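Local coordinates for 6b protein (Agrobacterium vitis, PDB 3AQ2), which disturbs plant cell proliferation, has an ADP-ribosylation fold, and probably acts as a toxin on the host's miRNA machinery, at residues 42-47 against 194-199; 67-72 against 98-103; 81-86 against 190-195; 131-136 against 202-207. All blocks are in the same frame, centred on the assembly; numbering follows the deposited sequence.

Overall arrangement
The four contacts fall into two groups. Contacts 1 and 3 have centres about 9 Å apart and share His194 and Tyr195. Contacts 2 and 4 have centres about 5 Å apart and meet on the neighbouring strands 66-70 and 133-137 of the mixed sheet. Contact 3 is partly buried and is built mainly on backbone bonds between two short strands. Contacts 1, 2 and 4 are mostly buried; each has a single cross-segment hydrogen bond, a weak one in contact 1, and relies on aromatic rings, prolines or sulfur. Contact 4 becomes exposed at His204. Contacts 1 and 4 are joined where Ala136 pairs with Val198 and Ala199, and Leu135 packs against both Leu84 and Pro85 of contact 3.

Contact 1: residues 42-47 against 194-199; sequences VYFNRS and HYPIVA
Phe44 lays one face of its ring on Pro196. Pro196 CD stands 3.6 Å from the Phe44 ring centroid, near the normal, a CH-pi contact. The side chains cross at about a right angle. Phe44 CG sits between the backbone N and the carbonyl carbon (chi1 54°), which brings the ring here. Phe44 CZ also meets Tyr195 CD1 at 3.7 Å; the rings are inclined by 67°, with Pro196 CD against a face of each. His194 has CG anti to the backbone N, which turns its ring edge to segment 42-47. There NE2 gives a weak, bent hydrogen bond to Phe44 O (3.2 Å, 134°). Asn45 OD1 lies in the plane of that ring, 3.0 Å from His194 CD2; Asn45 ND2 is held by Asp55. This buried packing joins the chain leaving strand 41-43 to the link between strands 192-194 and 199-202. Leu59 of strand 58-60 packs on Phe44, Tyr195 and Pro196. Phe34 of helix 20-38 packs on Pro196, and Ile137 of strand 133-137 on Tyr195.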
loop_
_atom_site.group_PDB
_atom_site.type_symbol
_atom_site.label_atom_id
_atom_site.label_comp_id
_atom_site.label_asym_id
_atom_site.label_seq_id
_atom_site.Cartn_x
_atom_site.Cartn_y
_atom_site.Cartn_z
ATOM N N VAL A 42 -3.097 -14.805 3.768
ATOM C CA VAL A 42 -4.015 -14.027 4.597
ATOM C C VAL A 42 -5.265 -13.597 3.831
ATOM O O VAL A 42 -5.205 -12.697 3.006
ATOM C CB VAL A 42 -3.314 -12.773 5.194
ATOM C CG1 VAL A 42 -4.236 -12.034 6.149
ATOM C CG2 VAL A 42 -2.027 -13.158 5.915
ATOM N N TYR A 43 -6.394 -14.246 4.130
ATOM C CA TYR A 43 -7.702 -13.741 3.709
ATOM C C TYR A 43 -8.149 -12.712 4.732
ATOM O O TYR A 43 -7.695 -12.737 5.880
ATOM C CB TYR A 43 -8.719 -14.869 3.586
ATOM C CG TYR A 43 -8.485 -15.717 2.363
ATOM C CD1 TYR A 43 -7.616 -16.801 2.411
ATOM C CD2 TYR A 43 -9.084 -15.402 1.139
ATOM C CE1 TYR A 43 -7.386 -17.583 1.292
ATOM C CE2 TYR A 43 -8.855 -16.187 0.008
ATOM C CZ TYR A 43 -7.993 -17.268 0.096
ATOM O OH TYR A 43 -7.723 -18.067 -0.999
ATOM N N PHE A 44 -9.026 -11.800 4.329
ATOM C CA PHE A 44 -9.338 -10.662 5.203
ATOM C C PHE A 44 -10.723 -10.075 5.050
ATOM O O PHE A 44 -11.313 -9.638 6.038
ATOM C CB PHE A 44 -8.286 -9.554 5.057
ATOM C CG PHE A 44 -8.073 -9.081 3.634
ATOM C CD1 PHE A 44 -8.791 -7.986 3.132
ATOM C CD2 PHE A 44 -7.169 -9.729 2.803
ATOM C CE1 PHE A 44 -8.597 -7.539 1.819
ATOM C CE2 PHE A 44 -6.960 -9.285 1.476
ATOM C CZ PHE A 44 -7.688 -8.194 0.990
ATOM N N ASN A 45 -11.244 -10.074 3.822
ATOM C CA ASN A 45 -12.548 -9.485 3.559
ATOM C C ASN A 45 -13.634 -10.533 3.397
ATOM O O ASN A 45 -13.492 -11.456 2.596
ATOM C CB ASN A 45 -12.505 -8.595 2.309
ATOM C CG ASN A 45 -13.753 -7.732 2.173
ATOM O OD1 ASN A 45 -14.024 -6.879 3.024
ATOM N ND2 ASN A 45 -14.524 -7.954 1.106
ATOM N N ARG A 46 -14.725 -10.365 4.147
ATOM C CA ARG A 46 -15.868 -11.275 4.075
ATOM C C ARG A 46 -16.614 -11.154 2.747
ATOM O O ARG A 46 -16.783 -10.060 2.204
ATOM C CB ARG A 46 -16.828 -11.025 5.243
ATOM C CG ARG A 46 -16.195 -11.258 6.606
ATOM C CD ARG A 46 -15.896 -12.742 6.846
ATOM N NE ARG A 46 -14.961 -12.935 7.956
ATOM C CZ ARG A 46 -14.484 -14.112 8.353
ATOM N NH1 ARG A 46 -14.851 -15.229 7.736
ATOM N NH2 ARG A 46 -13.631 -14.167 9.374
ATOM N N SER A 47 -17.022 -12.298 2.214
ATOM C CA SER A 47 -17.762 -12.341 0.965
ATOM C C SER A 47 -19.118 -11.664 1.124
ATOM O O SER A 47 -19.747 -11.763 2.185
ATOM C CB SER A 47 -17.970 -13.798 0.552
ATOM O OG SER A 47 -18.832 -13.916 -0.559
ATOM N N HIS A 194 -11.852 -2.325 2.210
ATOM C CA HIS A 194 -11.332 -2.963 3.409
ATOM C C HIS A 194 -10.060 -3.744 3.051
ATOM O O HIS A 194 -10.090 -4.628 2.187
ATOM C CB HIS A 194 -12.405 -3.887 3.982
ATOM C CG HIS A 194 -11.926 -4.787 5.071
ATOM N ND1 HIS A 194 -11.096 -4.366 6.091
ATOM C CD2 HIS A 194 -12.222 -6.082 5.337
ATOM C CE1 HIS A 194 -10.871 -5.375 6.914
ATOM N NE2 HIS A 194 -11.535 -6.429 6.475
ATOM N N TYR A 195 -8.947 -3.415 3.707
ATOM C CA TYR A 195 -7.654 -4.008 3.348
ATOM C C TYR A 195 -6.671 -3.888 4.515
ATOM O O TYR A 195 -6.595 -2.828 5.137
ATOM C CB TYR A 195 -7.086 -3.288 2.116
ATOM C CG TYR A 195 -5.951 -4.019 1.434
ATOM C CD1 TYR A 195 -6.198 -4.840 0.328
ATOM C CD2 TYR A 195 -4.634 -3.886 1.891
ATOM C CE1 TYR A 195 -5.158 -5.523 -0.305
ATOM C CE2 TYR A 195 -3.584 -4.565 1.271
ATOM C CZ TYR A 195 -3.860 -5.377 0.171
ATOM O OH TYR A 195 -2.827 -6.046 -0.447
ATOM N N PRO A 196 -5.922 -4.968 4.823
ATOM C CA PRO A 196 -5.034 -4.893 5.987
ATOM C C PRO A 196 -3.861 -3.958 5.747
ATOM O O PRO A 196 -3.228 -4.011 4.693
ATOM C CB PRO A 196 -4.519 -6.332 6.144
ATOM C CG PRO A 196 -5.480 -7.183 5.333
ATOM C CD PRO A 196 -5.850 -6.296 4.187
ATOM N N ILE A 197 -3.595 -3.108 6.731
ATOM C CA ILE A 197 -2.465 -2.192 6.680
ATOM C C ILE A 197 -1.437 -2.662 7.699
ATOM O O ILE A 197 -1.777 -2.877 8.861
ATOM C CB ILE A 197 -2.920 -0.734 6.991
ATOM C CG1 ILE A 197 -4.077 -0.300 6.061
ATOM C CG2 ILE A 197 -1.724 0.239 6.904
ATOM C CD1 ILE A 197 -3.768 -0.385 4.551
ATOM N N VAL A 198 -0.191 -2.851 7.264
ATOM C CA VAL A 198 0.862 -3.277 8.181
ATOM C C VAL A 198 1.279 -2.112 9.083
ATOM O O VAL A 198 1.318 -2.242 10.314
ATOM C CB VAL A 198 2.081 -3.843 7.432
ATOM C CG1 VAL A 198 3.189 -4.229 8.430
ATOM C CG2 VAL A 198 1.658 -5.043 6.582
ATOM N N ALA A 199 1.572 -0.979 8.459
ATOM C CA ALA A 199 2.042 0.199 9.180
ATOM C C ALA A 199 1.675 1.470 8.425
ATOM O O ALA A 199 1.369 1.428 7.229
ATOM C CB ALA A 199 3.558 0.126 9.375
#

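Contact 2: residues 67-72 against 98-103; sequences YVYVDE and MPPWLL
Tyr67 and Tyr69 point from the same side of their strand into the loop at Met98-Pro100, but they use different parts of their rings. Tyr67 offers a face. Pro100 CD sits over the centre of that face, 3.8 Å from the Tyr67 centroid and 11° off the normal, a CH-pi contact in which the two side chains cross at about a right angle. Tyr67 CE1 also reaches Pro99 CA at 3.7 Å. Both tyrosines have CG anti to the carbonyl carbon, which sends both rings to this loop. Strand 66-70 is an outermost strand of the mixed sheet, and the loop facing it makes a type I beta turn from Pro99 to Leu102, closed by Leu102 N to Pro99 O at 3.0 Å. Tyr69 works through its hydroxyl and ring edge. Its OH donates to Met98 O at 2.7 Å, and that oxygen lies in the plane of the Tyr69 ring. The hydroxyl is tilted 30° from the carbonyl plane of Met98. The edge of Tyr69 also runs beside Pro100, with CE2 4.2 Å from Pro100 CB. Cys203 touches both Tyr69 and Pro100, and Phe134 of strand 133-137 packs against the same two residues.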
loop_
_atom_site.group_PDB
_atom_site.type_symbol
_atom_site.label_atom_id
_atom_site.label_comp_id
_atom_site.label_asym_id
_atom_site.label_seq_id
_atom_site.Cartn_x
_atom_site.Cartn_y
_atom_site.Cartn_z
ATOM N N TYR A 67 4.541 0.202 -0.735
ATOM C CA TYR A 67 4.077 1.468 -0.161
ATOM C C TYR A 67 3.014 2.125 -1.014
ATOM O O TYR A 67 3.148 2.200 -2.241
ATOM C CB TYR A 67 5.280 2.409 0.075
ATOM C CG TYR A 67 6.311 1.729 0.952
ATOM C CD1 TYR A 67 7.374 1.012 0.403
ATOM C CD2 TYR A 67 6.183 1.760 2.338
ATOM C CE1 TYR A 67 8.293 0.352 1.228
ATOM C CE2 TYR A 67 7.093 1.108 3.163
ATOM C CZ TYR A 67 8.137 0.407 2.606
ATOM O OH TYR A 67 9.048 -0.227 3.429
ATOM N N VAL A 68 1.949 2.577 -0.358
ATOM C CA VAL A 68 0.920 3.382 -1.018
ATOM C C VAL A 68 1.015 4.768 -0.385
ATOM O O VAL A 68 0.761 4.940 0.801
ATOM C CB VAL A 68 -0.507 2.787 -0.877
ATOM C CG1 VAL A 68 -1.537 3.728 -1.476
ATOM C CG2 VAL A 68 -0.576 1.414 -1.559
ATOM N N TYR A 69 1.425 5.744 -1.192
ATOM C CA TYR A 69 1.650 7.097 -0.699
ATOM C C TYR A 69 0.346 7.886 -0.580
ATOM O O TYR A 69 -0.538 7.788 -1.441
ATOM C CB TYR A 69 2.703 7.798 -1.569
ATOM C CG TYR A 69 4.052 7.153 -1.361
ATOM C CD1 TYR A 69 4.520 6.143 -2.217
ATOM C CD2 TYR A 69 4.827 7.491 -0.249
ATOM C CE1 TYR A 69 5.754 5.527 -1.988
ATOM C CE2 TYR A 69 6.063 6.879 -0.014
ATOM C CZ TYR A 69 6.520 5.907 -0.878
ATOM O OH TYR A 69 7.735 5.314 -0.606
ATOM N N VAL A 70 0.219 8.639 0.514
ATOM C CA VAL A 70 -1.041 9.321 0.857
ATOM C C VAL A 70 -0.753 10.628 1.614
ATOM O O VAL A 70 0.390 10.890 2.004
ATOM C CB VAL A 70 -1.961 8.424 1.746
ATOM C CG1 VAL A 70 -2.364 7.143 1.017
ATOM C CG2 VAL A 70 -1.265 8.073 3.069
ATOM N N ASP A 71 -1.786 11.442 1.805
ATOM C CA ASP A 71 -1.699 12.618 2.674
ATOM C C ASP A 71 -1.961 12.204 4.137
ATOM O O ASP A 71 -2.371 11.067 4.387
ATOM C CB ASP A 71 -2.732 13.631 2.220
ATOM C CG ASP A 71 -4.122 13.076 2.303
ATOM O OD1 ASP A 71 -4.519 12.328 1.383
ATOM O OD2 ASP A 71 -4.804 13.368 3.306
ATOM N N GLU A 72 -1.726 13.094 5.109
ATOM C CA GLU A 72 -1.841 12.650 6.510
ATOM C C GLU A 72 -3.272 12.320 6.918
ATOM O O GLU A 72 -3.490 11.373 7.667
ATOM C CB GLU A 72 -1.208 13.608 7.534
ATOM C CG GLU A 72 -0.949 12.883 8.879
ATOM C CD GLU A 72 -0.377 13.754 9.988
ATOM O OE1 GLU A 72 -0.080 14.949 9.751
ATOM O OE2 GLU A 72 -0.233 13.223 11.116
ATOM N N MET A 98 9.564 1.269 -3.884
ATOM C CA MET A 98 10.416 2.421 -3.504
ATOM C C MET A 98 10.013 2.847 -2.105
ATOM O O MET A 98 8.864 3.243 -1.909
ATOM C CB MET A 98 10.198 3.606 -4.434
ATOM C CG MET A 98 10.703 3.411 -5.832
ATOM S SD MET A 98 10.618 5.022 -6.641
ATOM C CE MET A 98 11.539 4.681 -8.137
ATOM N N PRO A 99 10.938 2.745 -1.130
ATOM C CA PRO A 99 10.578 3.071 0.246
ATOM C C PRO A 99 10.496 4.586 0.470
ATOM O O PRO A 99 10.985 5.369 -0.356
ATOM C CB PRO A 99 11.718 2.453 1.058
ATOM C CG PRO A 99 12.898 2.554 0.161
ATOM C CD PRO A 99 12.346 2.314 -1.230
ATOM N N PRO A 100 9.867 5.004 1.579
ATOM C CA PRO A 100 9.629 6.438 1.805
ATOM C C PRO A 100 10.876 7.332 1.878
ATOM O O PRO A 100 10.753 8.550 1.744
ATOM C CB PRO A 100 8.857 6.460 3.142
ATOM C CG PRO A 100 8.319 5.087 3.310
ATOM C CD PRO A 100 9.271 4.162 2.635
ATOM N N TRP A 101 12.057 6.742 2.084
ATOM C CA TRP A 101 13.310 7.506 2.161
ATOM C C TRP A 101 14.118 7.492 0.866
ATOM O O TRP A 101 15.215 8.054 0.829
ATOM C CB TRP A 101 14.197 6.975 3.298
ATOM C CG TRP A 101 14.461 5.489 3.188
ATOM C CD1 TRP A 101 15.456 4.867 2.469
ATOM C CD2 TRP A 101 13.699 4.446 3.804
ATOM N NE1 TRP A 101 15.352 3.499 2.607
ATOM C CE2 TRP A 101 14.282 3.216 3.420
ATOM C CE3 TRP A 101 12.587 4.434 4.661
ATOM C CZ2 TRP A 101 13.782 1.982 3.856
ATOM C CZ3 TRP A 101 12.074 3.193 5.080
ATOM C CH2 TRP A 101 12.688 1.992 4.689
ATOM N N LEU A 102 13.615 6.843 -0.184
ATOM C CA LEU A 102 14.424 6.700 -1.407
ATOM C C LEU A 102 14.619 8.027 -2.123
ATOM O O LEU A 102 15.732 8.359 -2.571
ATOM C CB LEU A 102 13.801 5.677 -2.366
ATOM C CG LEU A 102 14.695 5.320 -3.563
ATOM C CD1 LEU A 102 15.868 4.418 -3.155
ATOM C CD2 LEU A 102 13.869 4.658 -4.667
ATOM N N LEU A 103 13.522 8.772 -2.223
ATOM C CA LEU A 103 13.481 10.065 -2.908
ATOM C C LEU A 103 12.784 11.085 -2.026
ATOM O O LEU A 103 12.011 10.719 -1.144
ATOM C CB LEU A 103 12.705 9.936 -4.219
ATOM C CG LEU A 103 13.260 8.961 -5.263
ATOM C CD1 LEU A 103 12.271 8.845 -6.409
ATOM C CD2 LEU A 103 14.616 9.406 -5.757
#

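Contact 3: residues 81-86 against 190-195; sequences NRLLPS and SDLIHY
Strands 83-85 and 192-194 form a two-stranded antiparallel sheet. Leu84 and Ile193 are the hydrogen-bonded pair, with Leu84 N to Ile193 O at 2.9 Å and Ile193 N to Leu84 O at 3.0 Å. Leu83 with His194 and Pro85 with Leu192 are non-hydrogen-bonded pairs. Arg82, the first residue past helix 72-81, has the positive phi of a Schellman motif. Its carbonyl oxygen is gripped twice. Tyr195 N reaches Arg82 O at 2.9 Å from above the carbonyl plane, and His194 ND1 reaches the same oxygen at 3.2 Å within that plane. The Arg82 side chain bends at chi3 and runs alongside His194, where NH1 is 3.1 Å from His194 CE1 and the guanidinium and ring planes are 75° apart. On the face that carries Leu84 and Ile193, Leu84 CD2 stands over the centre of the Tyr195 ring, 4.0 Å from its centroid. Leu84 puts CG anti to the backbone N (chi1 -167°), and its side chain runs the same way as that of Tyr195. At the other end, Ser86 N binds Asp191 O, and Ser86 OG donates to Asp191 OD1 at 2.6 Å on the anti side of the carboxylate. Ser86 OG is also hydrogen-bonded to Phe121 N. The ND1 bond is consistent with a proton on that nitrogen of His194, and the Asp191 carboxylate probably strengthens the short serine bond.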
loop_
_atom_site.group_PDB
_atom_site.type_symbol
_atom_site.label_atom_id
_atom_site.label_comp_id
_atom_site.label_asym_id
_atom_site.label_seq_id
_atom_site.Cartn_x
_atom_site.Cartn_y
_atom_site.Cartn_z
ATOM N N ASN A 81 -8.577 2.322 10.317
ATOM C CA ASN A 81 -9.812 1.669 9.911
ATOM C C ASN A 81 -9.635 0.495 8.962
ATOM O O ASN A 81 -10.629 -0.057 8.485
ATOM C CB ASN A 81 -10.770 2.681 9.296
ATOM C CG ASN A 81 -11.208 3.734 10.284
ATOM O OD1 ASN A 81 -10.514 4.735 10.507
ATOM N ND2 ASN A 81 -12.353 3.506 10.905
ATOM N N ARG A 82 -8.381 0.118 8.712
ATOM C CA ARG A 82 -8.051 -0.991 7.814
ATOM C C ARG A 82 -8.644 -0.774 6.423
ATOM O O ARG A 82 -9.378 -1.622 5.903
ATOM C CB ARG A 82 -8.520 -2.320 8.407
ATOM C CG ARG A 82 -7.547 -3.443 8.166
ATOM C CD ARG A 82 -8.034 -4.743 8.783
ATOM N NE ARG A 82 -8.300 -4.616 10.210
ATOM C CZ ARG A 82 -9.514 -4.634 10.752
ATOM N NH1 ARG A 82 -10.591 -4.777 9.988
ATOM N NH2 ARG A 82 -9.653 -4.508 12.063
ATOM N N LEU A 83 -8.335 0.382 5.841
ATOM C CA LEU A 83 -8.791 0.725 4.498
ATOM C C LEU A 83 -7.618 1.001 3.578
ATOM O O LEU A 83 -6.558 1.448 4.019
ATOM C CB LEU A 83 -9.699 1.955 4.522
ATOM C CG LEU A 83 -10.954 1.872 5.395
ATOM C CD1 LEU A 83 -11.604 3.239 5.574
ATOM C CD2 LEU A 83 -11.943 0.866 4.815
ATOM N N LEU A 84 -7.826 0.733 2.296
ATOM C CA LEU A 84 -6.866 1.121 1.280
ATOM C C LEU A 84 -7.594 1.982 0.236
ATOM O O LEU A 84 -8.668 1.599 -0.228
ATOM C CB LEU A 84 -6.274 -0.125 0.644
ATOM C CG LEU A 84 -5.034 0.088 -0.227
ATOM C CD1 LEU A 84 -3.806 0.463 0.628
ATOM C CD2 LEU A 84 -4.773 -1.147 -1.051
ATOM N N PRO A 85 -7.021 3.157 -0.115
ATOM C CA PRO A 85 -7.657 4.033 -1.106
ATOM C C PRO A 85 -7.255 3.691 -2.535
ATOM O O PRO A 85 -6.174 3.140 -2.768
ATOM C CB PRO A 85 -7.083 5.410 -0.766
ATOM C CG PRO A 85 -5.698 5.120 -0.282
ATOM C CD PRO A 85 -5.761 3.737 0.401
ATOM N N SER A 86 -8.120 4.022 -3.489
ATOM C CA SER A 86 -7.669 4.104 -4.871
ATOM C C SER A 86 -6.821 5.371 -5.012
ATOM O O SER A 86 -7.012 6.357 -4.275
ATOM C CB SER A 86 -8.853 4.161 -5.838
ATOM O OG SER A 86 -9.629 5.319 -5.570
ATOM N N SER A 190 -13.898 -0.411 -5.210
ATOM C CA SER A 190 -14.346 0.829 -4.581
ATOM C C SER A 190 -13.160 1.778 -4.470
ATOM O O SER A 190 -11.998 1.364 -4.570
ATOM C CB SER A 190 -14.887 0.554 -3.176
ATOM O OG SER A 190 -15.506 1.716 -2.641
ATOM N N ASP A 191 -13.440 3.056 -4.243
ATOM C CA ASP A 191 -12.339 4.001 -4.021
ATOM C C ASP A 191 -11.787 3.940 -2.595
ATOM O O ASP A 191 -10.734 4.512 -2.300
ATOM C CB ASP A 191 -12.751 5.408 -4.420
ATOM C CG ASP A 191 -12.955 5.530 -5.916
ATOM O OD1 ASP A 191 -11.998 5.259 -6.680
ATOM O OD2 ASP A 191 -14.077 5.885 -6.329
ATOM N N LEU A 192 -12.502 3.231 -1.721
ATOM C CA LEU A 192 -11.970 2.834 -0.413
ATOM C C LEU A 192 -12.402 1.401 -0.144
ATOM O O LEU A 192 -13.607 1.109 -0.061
ATOM C CB LEU A 192 -12.498 3.724 0.722
ATOM C CG LEU A 192 -11.964 5.133 0.957
ATOM C CD1 LEU A 192 -12.757 5.755 2.092
ATOM C CD2 LEU A 192 -10.477 5.141 1.286
ATOM N N ILE A 193 -11.428 0.512 -0.010
ATOM C CA ILE A 193 -11.702 -0.899 0.251
ATOM C C ILE A 193 -11.209 -1.320 1.632
ATOM O O ILE A 193 -10.277 -0.731 2.176
ATOM C CB ILE A 193 -11.082 -1.816 -0.847
ATOM C CG1 ILE A 193 -9.552 -1.696 -0.903
ATOM C CG2 ILE A 193 -11.701 -1.488 -2.218
ATOM C CD1 ILE A 193 -8.880 -2.760 -1.776
ATOM N N HIS A 194 -11.852 -2.325 2.210
ATOM C CA HIS A 194 -11.332 -2.963 3.409
ATOM C C HIS A 194 -10.060 -3.744 3.051
ATOM O O HIS A 194 -10.090 -4.628 2.187
ATOM C CB HIS A 194 -12.405 -3.887 3.982
ATOM C CG HIS A 194 -11.926 -4.787 5.071
ATOM N ND1 HIS A 194 -11.096 -4.366 6.091
ATOM C CD2 HIS A 194 -12.222 -6.082 5.337
ATOM C CE1 HIS A 194 -10.871 -5.375 6.914
ATOM N NE2 HIS A 194 -11.535 -6.429 6.475
ATOM N N TYR A 195 -8.947 -3.415 3.707
ATOM C CA TYR A 195 -7.654 -4.008 3.348
ATOM C C TYR A 195 -6.671 -3.888 4.515
ATOM O O TYR A 195 -6.595 -2.828 5.137
ATOM C CB TYR A 195 -7.086 -3.288 2.116
ATOM C CG TYR A 195 -5.951 -4.019 1.434
ATOM C CD1 TYR A 195 -6.198 -4.840 0.328
ATOM C CD2 TYR A 195 -4.634 -3.886 1.891
ATOM C CE1 TYR A 195 -5.158 -5.523 -0.305
ATOM C CE2 TYR A 195 -3.584 -4.565 1.271
ATOM C CZ TYR A 195 -3.860 -5.377 0.171
ATOM O OH TYR A 195 -2.827 -6.046 -0.447
#

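Contact 4: residues 131-136 against 202-207; sequences NGFFLA and SCHLTR
Ser202 meets Phe133 as an antiparallel non-hydrogen-bonded pair, with the two CA atoms 4.2 Å apart. Ser202 CB lies 3.8 Å from Phe133 CE2, and OG stands over one face of that ring, offset toward the rim. Ser202 O lies in the plane of the Phe134 ring, 3.4 Å from its CE2. With OG anti to the backbone N (chi1 174°), Ser202 accepts from His204 N at 3.0 Å, which closes an ST turn. Cys203 follows. Its N gives a 2.8 Å hydrogen bond to Gly132 O, and its SG lies at the edge of the Phe134 ring, 5.4 Å from the centroid. This is where strand 199-202 leaves strand 133-137, its antiparallel neighbour in the mixed sheet. On the other side of strand 133-137, Gly132 and Phe133 both face Val70 in a classic beta bulge. His204 centres an inverse gamma turn and brings its ring over Gly132, with NE2 3.6 Å from Gly132 CA. Its edge points toward the face of Phe133 in an offset edge-to-face pair, with centroids 5.9 Å apart and planes at 77°. Leu205 then packs on Val20 and Leu23 of helix 20-38.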
loop_
_atom_site.group_PDB
_atom_site.type_symbol
_atom_site.label_atom_id
_atom_site.label_comp_id
_atom_site.label_asym_id
_atom_site.label_seq_id
_atom_site.Cartn_x
_atom_site.Cartn_y
_atom_site.Cartn_z
ATOM N N ASN A 131 1.378 12.960 -1.066
ATOM C CA ASN A 131 2.245 11.807 -0.800
ATOM C C ASN A 131 3.243 12.025 0.346
ATOM O O ASN A 131 4.278 11.360 0.392
ATOM C CB ASN A 131 2.955 11.319 -2.076
ATOM C CG ASN A 131 3.840 12.387 -2.713
ATOM O OD1 ASN A 131 3.358 13.187 -3.494
ATOM N ND2 ASN A 131 5.141 12.369 -2.405
ATOM N N GLY A 132 2.911 12.938 1.264
ATOM C CA GLY A 132 3.776 13.234 2.411
ATOM C C GLY A 132 3.813 12.132 3.454
ATOM O O GLY A 132 4.672 12.158 4.333
ATOM N N PHE A 133 2.854 11.201 3.376
ATOM C CA PHE A 133 2.733 10.073 4.306
ATOM C C PHE A 133 2.601 8.766 3.531
ATOM O O PHE A 133 2.550 8.781 2.303
ATOM C CB PHE A 133 1.535 10.292 5.245
ATOM C CG PHE A 133 1.777 11.387 6.241
ATOM C CD1 PHE A 133 1.793 12.720 5.829
ATOM C CD2 PHE A 133 2.083 11.088 7.571
ATOM C CE1 PHE A 133 2.086 13.752 6.739
ATOM C CE2 PHE A 133 2.374 12.113 8.487
ATOM C CZ PHE A 133 2.363 13.448 8.067
ATOM N N PHE A 134 2.581 7.637 4.229
ATOM C CA PHE A 134 2.479 6.361 3.514
ATOM C C PHE A 134 1.730 5.320 4.314
ATOM O O PHE A 134 1.676 5.370 5.548
ATOM C CB PHE A 134 3.876 5.809 3.156
ATOM C CG PHE A 134 4.696 5.389 4.363
ATOM C CD1 PHE A 134 4.585 4.091 4.889
ATOM C CD2 PHE A 134 5.568 6.289 4.978
ATOM C CE1 PHE A 134 5.331 3.690 6.018
ATOM C CE2 PHE A 134 6.333 5.901 6.107
ATOM C CZ PHE A 134 6.214 4.613 6.629
ATOM N N LEU A 135 1.181 4.366 3.573
ATOM C CA LEU A 135 0.658 3.117 4.107
ATOM C C LEU A 135 1.602 2.017 3.624
ATOM O O LEU A 135 1.888 1.920 2.433
ATOM C CB LEU A 135 -0.756 2.868 3.553
ATOM C CG LEU A 135 -1.782 3.974 3.847
ATOM C CD1 LEU A 135 -3.068 3.729 3.070
ATOM C CD2 LEU A 135 -2.040 4.054 5.338
ATOM N N ALA A 136 2.108 1.211 4.548
ATOM C CA ALA A 136 2.931 0.058 4.194
ATOM C C ALA A 136 2.048 -1.183 4.174
ATOM O O ALA A 136 1.327 -1.467 5.142
ATOM C CB ALA A 136 4.086 -0.086 5.185
ATOM N N SER A 202 5.319 8.704 8.101
ATOM C CA SER A 202 5.595 9.955 7.400
ATOM C C SER A 202 6.745 9.792 6.401
ATOM O O SER A 202 7.638 8.961 6.604
ATOM C CB SER A 202 5.964 11.025 8.424
ATOM O OG SER A 202 6.372 12.221 7.775
ATOM N N CYS A 203 6.719 10.604 5.334
ATOM C CA CYS A 203 7.804 10.683 4.361
ATOM C C CYS A 203 8.756 11.843 4.654
ATOM O O CYS A 203 9.742 12.034 3.949
ATOM C CB CYS A 203 7.254 10.819 2.933
ATOM S SG CYS A 203 6.260 9.397 2.474
ATOM N N HIS A 204 8.444 12.611 5.696
ATOM C CA HIS A 204 9.237 13.789 6.069
ATOM C C HIS A 204 10.304 13.347 7.049
ATOM O O HIS A 204 10.220 13.598 8.262
ATOM C CB HIS A 204 8.327 14.875 6.640
ATOM C CG HIS A 204 7.236 15.263 5.698
ATOM N ND1 HIS A 204 7.494 15.821 4.464
ATOM C CD2 HIS A 204 5.891 15.122 5.781
ATOM C CE1 HIS A 204 6.350 16.027 3.833
ATOM N NE2 HIS A 204 5.363 15.619 4.615
ATOM N N LEU A 205 11.322 12.693 6.491
ATOM C CA LEU A 205 12.277 11.932 7.291
ATOM C C LEU A 205 13.624 12.619 7.388
ATOM O O LEU A 205 14.012 13.376 6.499
ATOM C CB LEU A 205 12.452 10.520 6.718
ATOM C CG LEU A 205 11.152 9.706 6.623
ATOM C CD1 LEU A 205 11.353 8.433 5.789
ATOM C CD2 LEU A 205 10.637 9.360 8.030
ATOM N N THR A 206 14.323 12.329 8.475
ATOM C CA THR A 206 15.663 12.835 8.708
ATOM C C THR A 206 16.648 11.687 8.519
ATOM O O THR A 206 16.442 10.582 9.016
ATOM C CB THR A 206 15.793 13.394 10.138
ATOM O OG1 THR A 206 14.729 14.330 10.380
ATOM C CG2 THR A 206 17.126 14.122 10.306
ATOM N N ARG A 207 17.730 11.946 7.801
ATOM C CA ARG A 207 18.724 10.909 7.588
ATOM C C ARG A 207 19.537 10.609 8.844
ATOM O O ARG A 207 19.872 9.454 9.110
ATOM C CB ARG A 207 19.632 11.287 6.422
ATOM C CG ARG A 207 20.595 10.186 5.992
ATOM C CD ARG A 207 19.876 8.933 5.490
ATOM N NE ARG A 207 20.815 7.819 5.367
ATOM C CZ ARG A 207 21.126 6.981 6.355
ATOM N NH1 ARG A 207 20.564 7.108 7.554
ATOM N NH2 ARG A 207 22.002 6.005 6.141
ATOM O OXT ARG A 207 19.888 11.504 9.620
#